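Local coordinates for protein putative tetrapyrrole (Corrin/porphyrin) methylase (Bacteroides fragilis, PDB 3FFY) that probably methylates, as part of RsmI, the 2'-O-ribose of cytidine 1402 in 16S rRNA using S-adenosylmethionine, the chain holding the C-terminal domain, at residues Met33-Leu36 with Lys37-Asp41; Glu64-Gly67 with Pro68-Val72; Ile94-Phe97 with Thr98-Pro102. All blocks are in the same frame, centred on the assembly; numbering follows the deposited sequence.

Contact 1: Met33-Leu36 with Lys37-Asp41; sequences MTKL and KSLVD. With SO4 (sulfate ion), chain B.
The carbonyl oxygen of K35 receives two donors from three and four residues further on, one from a side chain and a weak one from the backbone. S38 OG donates to K35 O at 2.9 Å, tilted 23° from the carbonyl plane, while L39 N reaches the same K35 O at 3.2 Å by a weak bond. The better acceptor for L39 N is L36 O at 2.9 Å; the backbone bond of L39 thus reaches back three residues as well as, weakly, four. Water 1 extends the network: it accepts from K35 NZ at 3.0 Å and donates to S38 OG at 2.7 Å. K35 NZ also forms a salt bridge with E23 on strand 20-24. Its aliphatic chain starts with CG turned away from the backbone N (chi1 -175°) and then bends at chi2, which carries CE across the end of L39, 4.0 Å from L39 CD1. L39 touches M46 and F48 of strand 45-50, and L36 touches F62 and Y65 of helix 55-66, so the two leucines seat this helix within the beta-alpha-beta unit formed with strands 20-24 and 45-50. At the opposite end, the amides of selenomethionine M33 and T34 donate to different oxygens of a sulfate, M33 N to O1 at 2.9 Å, and G31 N joins them. Binding of this probably adventitious anion by amides at a helix start is consistent with a site that suits an anion, perhaps aided by the helix dipole.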
loop_
_atom_site.group_PDB
_atom_site.type_symbol
_atom_site.label_atom_id
_atom_site.label_comp_id
_atom_site.label_asym_id
_atom_site.label_seq_id
_atom_site.Cartn_x
_atom_site.Cartn_y
_atom_site.Cartn_z
HETATM N N MSE A 33 -0.097 -1.456 29.613
HETATM C CA MSE A 33 -0.556 -0.086 29.859
HETATM C C MSE A 33 0.642 0.847 29.985
HETATM O O MSE A 33 0.646 1.931 29.395
HETATM C CB MSE A 33 -1.448 0.014 31.088
HETATM C CG MSE A 33 -2.658 -0.920 31.028
HETATM SE SE MSE A 33 -3.651 -0.997 29.311
HETATM C CE MSE A 33 -5.110 0.338 29.573
ATOM N N THR A 34 1.683 0.410 30.691
ATOM C CA THR A 34 2.915 1.188 30.751
ATOM C C THR A 34 3.497 1.495 29.379
ATOM O O THR A 34 3.773 2.641 29.084
ATOM C CB THR A 34 3.963 0.467 31.552
ATOM O OG1 THR A 34 3.405 0.153 32.832
ATOM C CG2 THR A 34 5.220 1.354 31.709
ATOM N N LYS A 35 3.692 0.480 28.545
ATOM C CA LYS A 35 4.157 0.716 27.199
ATOM C C LYS A 35 3.253 1.701 26.465
ATOM O O LYS A 35 3.747 2.585 25.787
ATOM C CB LYS A 35 4.218 -0.585 26.398
ATOM C CG LYS A 35 4.809 -0.416 25.009
ATOM C CD LYS A 35 6.324 -0.154 25.039
ATOM C CE LYS A 35 6.816 0.525 23.762
ATOM N NZ LYS A 35 8.278 0.379 23.529
ATOM N N LEU A 36 1.936 1.547 26.574
ATOM C CA LEU A 36 1.009 2.410 25.804
ATOM C C LEU A 36 1.142 3.846 26.272
ATOM O O LEU A 36 1.305 4.792 25.475
ATOM C CB LEU A 36 -0.437 1.949 25.991
ATOM C CG LEU A 36 -0.943 0.724 25.212
ATOM C CD1 LEU A 36 -2.398 0.418 25.574
ATOM C CD2 LEU A 36 -0.819 0.954 23.723
ATOM N N LYS A 37 1.067 3.973 27.591
ATOM C CA LYS A 37 1.225 5.237 28.280
ATOM C C LYS A 37 2.527 5.883 27.818
ATOM O O LYS A 37 2.583 7.098 27.598
ATOM C CB LYS A 37 1.282 4.993 29.794
ATOM C CG LYS A 37 0.591 6.017 30.700
ATOM C CD LYS A 37 1.022 5.750 32.181
ATOM C CE LYS A 37 0.767 6.934 33.136
ATOM N NZ LYS A 37 1.798 7.000 34.246
ATOM N N SER A 38 3.568 5.061 27.653
ATOM C CA SER A 38 4.902 5.565 27.297
ATOM C C SER A 38 4.943 6.159 25.878
ATOM O O SER A 38 5.757 7.055 25.603
ATOM C CB SER A 38 5.975 4.473 27.471
ATOM O OG SER A 38 6.344 3.854 26.251
ATOM N N LEU A 39 4.051 5.711 24.989
ATOM C CA LEU A 39 4.131 6.138 23.573
ATOM C C LEU A 39 3.305 7.386 23.234
ATOM O O LEU A 39 3.308 7.877 22.077
ATOM C CB LEU A 39 3.721 4.992 22.674
ATOM C CG LEU A 39 4.696 3.836 22.688
ATOM C CD1 LEU A 39 4.020 2.671 21.963
ATOM C CD2 LEU A 39 6.075 4.228 22.066
ATOM N N VAL A 40 2.626 7.907 24.253
ATOM C CA VAL A 40 1.645 8.988 24.070
ATOM C C VAL A 40 2.205 10.279 23.435
ATOM O O VAL A 40 1.494 10.914 22.656
ATOM C CB VAL A 40 0.872 9.238 25.387
ATOM C CG1 VAL A 40 0.356 10.648 25.447
ATOM C CG2 VAL A 40 -0.258 8.194 25.498
ATOM N N ASP A 41 3.474 10.612 23.711
ATOM C CA ASP A 41 4.118 11.828 23.198
ATOM C C ASP A 41 5.104 11.541 22.045
ATOM O O ASP A 41 5.900 12.396 21.665
ATOM C CB ASP A 41 4.803 12.581 24.363
ATOM C CG ASP A 41 4.987 11.698 25.613
ATOM O OD1 ASP A 41 4.969 12.242 26.744
ATOM O OD2 ASP A 41 5.144 10.454 25.450
HETATM S S SO4 B . 0.778 -2.539 33.319
HETATM O O1 SO4 B . -0.152 -2.936 32.163
HETATM O O2 SO4 B . 1.595 -3.741 33.784
HETATM O O3 SO4 B . -0.040 -1.708 34.271
HETATM O O4 SO4 B . 1.821 -1.507 32.854
HETATM O O HOH W 1 8.409 3.165 24.664
#

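Contact 2: Glu64-Gly67 with Pro68-Val72; sequences EYFG and PERQV
F66 and R70 meet by van der Waals packing of a methylene carbon on a guanidinium, with F66 CB making the main contact and ring atom CD1 a lesser one. F66 CB lies 3.8 Å above the plane of the R70 guanidinium, over its centre, and F66 CD1 approaches R70 NH2 at 4.0 Å. The ring and guanidinium planes are inclined at 55°, too steep for a parallel stack. R70 reaches this place by folding back on itself: CG leaves opposite the backbone N, and successive bends at chi2 and chi3 (71° and 70°) bring the guanidinium round to the helix end. The F66 ring itself has Y65 CB over one face, 4.1 Å from its plane, and packs edge-to-face with F62.

These residues lie where helix 55-66 gives way to strand 71-77 in the mixed sheet. G67 is the first residue past the helix to abandon helical angles, and its positive phi, a setting that crowds most side chains, turns the chain into a type I beta turn running from G67 to R70, with P68 and E69 at its two central positions.

Hydrogen bonding is the other component. R70 N donates to G67 O at 3.1 Å, a nearly straight bond whose donor stands above the carbonyl plane, and it closes the turn. The polar end of R70 is held elsewhere: NH2 donates to A111 O, just beyond strand 106-110, which probably limits its movement beside F66. Backbone bonds of P68 with S91 and of R70 with L90 tie the turn to the start of helix 90-99.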
loop_
_atom_site.group_PDB
_atom_site.type_symbol
_atom_site.label_atom_id
_atom_site.label_comp_id
_atom_site.label_asym_id
_atom_site.label_seq_id
_atom_site.Cartn_x
_atom_site.Cartn_y
_atom_site.Cartn_z
ATOM N N GLU A 64 -7.928 4.875 22.398
ATOM C CA GLU A 64 -8.065 5.462 23.734
ATOM C C GLU A 64 -6.834 6.307 24.081
ATOM O O GLU A 64 -6.973 7.409 24.579
ATOM C CB GLU A 64 -8.301 4.383 24.773
ATOM C CG GLU A 64 -9.587 3.628 24.594
ATOM C CD GLU A 64 -9.699 2.490 25.573
ATOM O OE1 GLU A 64 -8.699 2.146 26.216
ATOM O OE2 GLU A 64 -10.775 1.925 25.733
ATOM N N TYR A 65 -5.632 5.803 23.786
ATOM C CA TYR A 65 -4.355 6.485 24.144
ATOM C C TYR A 65 -3.876 7.555 23.147
ATOM O O TYR A 65 -3.276 8.551 23.550
ATOM C CB TYR A 65 -3.216 5.454 24.300
ATOM C CG TYR A 65 -3.213 4.749 25.617
ATOM C CD1 TYR A 65 -4.072 3.687 25.867
ATOM C CD2 TYR A 65 -2.376 5.188 26.652
ATOM C CE1 TYR A 65 -4.083 3.058 27.105
ATOM C CE2 TYR A 65 -2.374 4.559 27.907
ATOM C CZ TYR A 65 -3.221 3.500 28.122
ATOM O OH TYR A 65 -3.196 2.893 29.342
ATOM N N PHE A 66 -4.105 7.344 21.861
ATOM C CA PHE A 66 -3.605 8.265 20.862
ATOM C C PHE A 66 -4.691 9.114 20.240
ATOM O O PHE A 66 -4.382 10.105 19.562
ATOM C CB PHE A 66 -2.860 7.490 19.783
ATOM C CG PHE A 66 -1.794 6.624 20.337
ATOM C CD1 PHE A 66 -0.690 7.186 20.969
ATOM C CD2 PHE A 66 -1.917 5.253 20.318
ATOM C CE1 PHE A 66 0.286 6.377 21.530
ATOM C CE2 PHE A 66 -0.947 4.432 20.889
ATOM C CZ PHE A 66 0.151 4.992 21.486
ATOM N N GLY A 67 -5.953 8.726 20.437
ATOM C CA GLY A 67 -7.089 9.476 19.895
ATOM C C GLY A 67 -7.653 8.779 18.671
ATOM O O GLY A 67 -6.879 8.301 17.836
ATOM N N PRO A 68 -9.003 8.709 18.539
ATOM C CA PRO A 68 -9.618 7.938 17.400
ATOM C C PRO A 68 -9.292 8.490 15.994
ATOM O O PRO A 68 -9.427 7.793 14.991
ATOM C CB PRO A 68 -11.139 8.006 17.667
ATOM C CG PRO A 68 -11.318 9.008 18.751
ATOM C CD PRO A 68 -10.004 9.166 19.504
ATOM N N GLU A 69 -8.861 9.736 15.948
ATOM C CA GLU A 69 -8.561 10.410 14.682
ATOM C C GLU A 69 -7.115 10.146 14.214
ATOM O O GLU A 69 -6.739 10.538 13.106
ATOM C CB GLU A 69 -8.814 11.932 14.793
ATOM C CG GLU A 69 -9.364 12.433 16.156
ATOM C CD GLU A 69 -8.330 12.216 17.306
ATOM O OE1 GLU A 69 -8.599 11.417 18.212
ATOM O OE2 GLU A 69 -7.222 12.810 17.274
ATOM N N ARG A 70 -6.304 9.480 15.030
ATOM C CA ARG A 70 -4.911 9.213 14.634
ATOM C C ARG A 70 -4.871 8.293 13.440
ATOM O O ARG A 70 -5.539 7.248 13.411
ATOM C CB ARG A 70 -4.114 8.586 15.755
ATOM C CG ARG A 70 -2.580 8.484 15.517
ATOM C CD ARG A 70 -1.868 9.876 15.562
ATOM N NE ARG A 70 -1.814 10.476 16.883
ATOM C CZ ARG A 70 -0.920 10.198 17.846
ATOM N NH1 ARG A 70 -1.024 10.825 19.015
ATOM N NH2 ARG A 70 0.060 9.309 17.681
ATOM N N GLN A 71 -4.051 8.673 12.467
ATOM C CA GLN A 71 -3.856 7.877 11.276
ATOM C C GLN A 71 -3.101 6.596 11.561
ATOM O O GLN A 71 -2.156 6.555 12.363
ATOM C CB GLN A 71 -3.173 8.698 10.174
ATOM C CG GLN A 71 -4.039 9.791 9.564
ATOM C CD GLN A 71 -5.234 9.223 8.756
ATOM O OE1 GLN A 71 -5.086 8.254 8.008
ATOM N NE2 GLN A 71 -6.398 9.848 8.885
ATOM N N VAL A 72 -3.567 5.522 10.906
ATOM C CA VAL A 72 -3.030 4.214 11.077
ATOM C C VAL A 72 -3.179 3.432 9.784
ATOM O O VAL A 72 -4.036 3.767 8.913
ATOM C CB VAL A 72 -3.793 3.490 12.197
ATOM C CG1 VAL A 72 -5.323 3.351 11.829
ATOM C CG2 VAL A 72 -3.125 2.148 12.593
#

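Contact 3: Ile94-Phe97 with Thr98-Pro102; sequences IEHF and TATDP. With SO4 (sulfate ion), chain C.
The C-terminal turn of helix 90-99 combines backbone bonds with a threonine hydroxyl folded back on its own helix. I94 O is held by both donors of T98: the hydroxyl OG1 at 2.6 Å, lying above the carbonyl plane, and a weaker bond from T98 N. With chi1 at -57°, T98 OG1 sits beside the backbone N, and the two donors point back to the same oxygen. Two residues further on, T100 N donates to H96 O at 3.1 Å, in the carbonyl plane, as T100 leaves the helical conformation. The chain then passes beside F97: T100 O receives a CA-H...O contact from F97 CA, and P102 CB packs 3.6 Å from F97 CE1. Water 2 donates to both F97 O and D101 OD1. H96 CD2 lies 3.6 Å over the centre of the F97 ring, while H96 ND1 makes a short, almost straight bond of 2.5 Å to O3 of a sulfate, probably from the crystallisation liquor, which S79 of the second subunit also binds. F97 is buried against L55 and L59 of helix 55-66 and V86 of strand 82-87; P102 meets L55 as well, and I94 rests on A63.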
loop_
_atom_site.group_PDB
_atom_site.type_symbol
_atom_site.label_atom_id
_atom_site.label_comp_id
_atom_site.label_asym_id
_atom_site.label_seq_id
_atom_site.Cartn_x
_atom_site.Cartn_y
_atom_site.Cartn_z
ATOM N N ILE A 94 -11.311 0.599 13.433
ATOM C CA ILE A 94 -12.044 -0.131 14.478
ATOM C C ILE A 94 -13.378 -0.592 13.904
ATOM O O ILE A 94 -13.808 -1.739 14.068
ATOM C CB ILE A 94 -12.244 0.788 15.735
ATOM C CG1 ILE A 94 -10.886 0.951 16.493
ATOM C CG2 ILE A 94 -13.303 0.171 16.638
ATOM C CD1 ILE A 94 -10.734 2.144 17.395
ATOM N N GLU A 95 -14.006 0.314 13.183
ATOM C CA GLU A 95 -15.271 -0.013 12.547
ATOM C C GLU A 95 -15.041 -1.137 11.529
ATOM O O GLU A 95 -15.811 -2.089 11.476
ATOM C CB GLU A 95 -15.835 1.232 11.871
ATOM C CG GLU A 95 -17.004 1.051 10.886
ATOM C CD GLU A 95 -17.340 2.407 10.209
ATOM O OE1 GLU A 95 -16.666 2.760 9.193
ATOM O OE2 GLU A 95 -18.218 3.138 10.703
ATOM N N HIS A 96 -13.987 -1.024 10.730
ATOM C CA HIS A 96 -13.692 -2.023 9.696
ATOM C C HIS A 96 -13.438 -3.399 10.306
ATOM O O HIS A 96 -14.004 -4.400 9.859
ATOM C CB HIS A 96 -12.475 -1.603 8.845
ATOM C CG HIS A 96 -12.099 -2.614 7.809
ATOM N ND1 HIS A 96 -12.735 -2.696 6.579
ATOM C CD2 HIS A 96 -11.203 -3.634 7.847
ATOM C CE1 HIS A 96 -12.204 -3.695 5.892
ATOM N NE2 HIS A 96 -11.275 -4.280 6.634
ATOM N N PHE A 97 -12.588 -3.457 11.327
ATOM C CA PHE A 97 -12.278 -4.744 11.933
ATOM C C PHE A 97 -13.255 -5.232 12.983
ATOM O O PHE A 97 -13.029 -6.317 13.582
ATOM C CB PHE A 97 -10.864 -4.762 12.480
ATOM C CG PHE A 97 -9.847 -4.764 11.415
ATOM C CD1 PHE A 97 -9.727 -5.865 10.591
ATOM C CD2 PHE A 97 -9.063 -3.622 11.165
ATOM C CE1 PHE A 97 -8.784 -5.878 9.550
ATOM C CE2 PHE A 97 -8.131 -3.612 10.133
ATOM C CZ PHE A 97 -7.981 -4.754 9.321
ATOM N N THR A 98 -14.313 -4.458 13.210
ATOM C CA THR A 98 -15.466 -4.992 13.911
ATOM C C THR A 98 -16.324 -5.798 12.928
ATOM O O THR A 98 -16.769 -6.882 13.284
ATOM C CB THR A 98 -16.306 -3.900 14.591
ATOM O OG1 THR A 98 -15.462 -3.180 15.471
ATOM C CG2 THR A 98 -17.495 -4.499 15.418
ATOM N N ALA A 99 -16.553 -5.290 11.708
ATOM C CA ALA A 99 -17.390 -5.999 10.702
ATOM C C ALA A 99 -16.680 -7.210 10.120
ATOM O O ALA A 99 -17.310 -8.168 9.761
ATOM C CB ALA A 99 -17.831 -5.061 9.572
ATOM N N THR A 100 -15.365 -7.165 9.999
ATOM C CA THR A 100 -14.626 -8.288 9.413
ATOM C C THR A 100 -13.357 -8.543 10.238
ATOM O O THR A 100 -12.513 -7.666 10.408
ATOM C CB THR A 100 -14.294 -8.087 7.883
ATOM O OG1 THR A 100 -13.055 -7.409 7.752
ATOM C CG2 THR A 100 -15.371 -7.289 7.116
ATOM N N ASP A 101 -13.275 -9.753 10.788
ATOM C CA ASP A 101 -12.105 -10.196 11.535
ATOM C C ASP A 101 -10.919 -10.195 10.564
ATOM O O ASP A 101 -11.096 -10.429 9.377
ATOM C CB ASP A 101 -12.347 -11.608 12.147
ATOM C CG ASP A 101 -13.770 -11.783 12.770
ATOM O OD1 ASP A 101 -14.376 -10.814 13.283
ATOM O OD2 ASP A 101 -14.284 -12.919 12.748
ATOM N N PRO A 102 -9.711 -9.899 11.053
ATOM C CA PRO A 102 -8.517 -9.892 10.158
ATOM C C PRO A 102 -7.868 -11.234 9.920
ATOM O O PRO A 102 -8.138 -12.189 10.657
ATOM C CB PRO A 102 -7.516 -9.009 10.896
ATOM C CG PRO A 102 -8.005 -8.984 12.332
ATOM C CD PRO A 102 -9.486 -9.159 12.314
HETATM S S SO4 C . -14.619 -0.867 4.225
HETATM O O1 SO4 C . -15.779 -1.630 3.650
HETATM O O2 SO4 C . -13.423 -1.585 3.674
HETATM O O3 SO4 C . -14.526 -1.105 5.729
HETATM O O4 SO4 C . -14.813 0.511 3.787
HETATM O O HOH W 2 -13.729 -8.786 14.790
#

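Overall arrangement
From the N terminus, the three contacts follow one another in series, none nested or crossed. Contact 1 spans most of helix 32-38, on the way from strand 20-24 to strand 45-50, while contacts 2 and 3 lie at the ends of helices 55-66 and 90-99. Contact 2 closes the turn into strand 71-77. Contact 3 finishes its helix ahead of strand 106-110. The first two touch directly: Y65 packs on M33, L36 and K37, and F66 meets L39, joining helices 32-38 and 55-66. Contact 3 stays apart, its nearest atoms about 6 Å from contact 2 and about 12 Å from contact 1, but helix 55-66 packs on it too, which makes this helix the common neighbour.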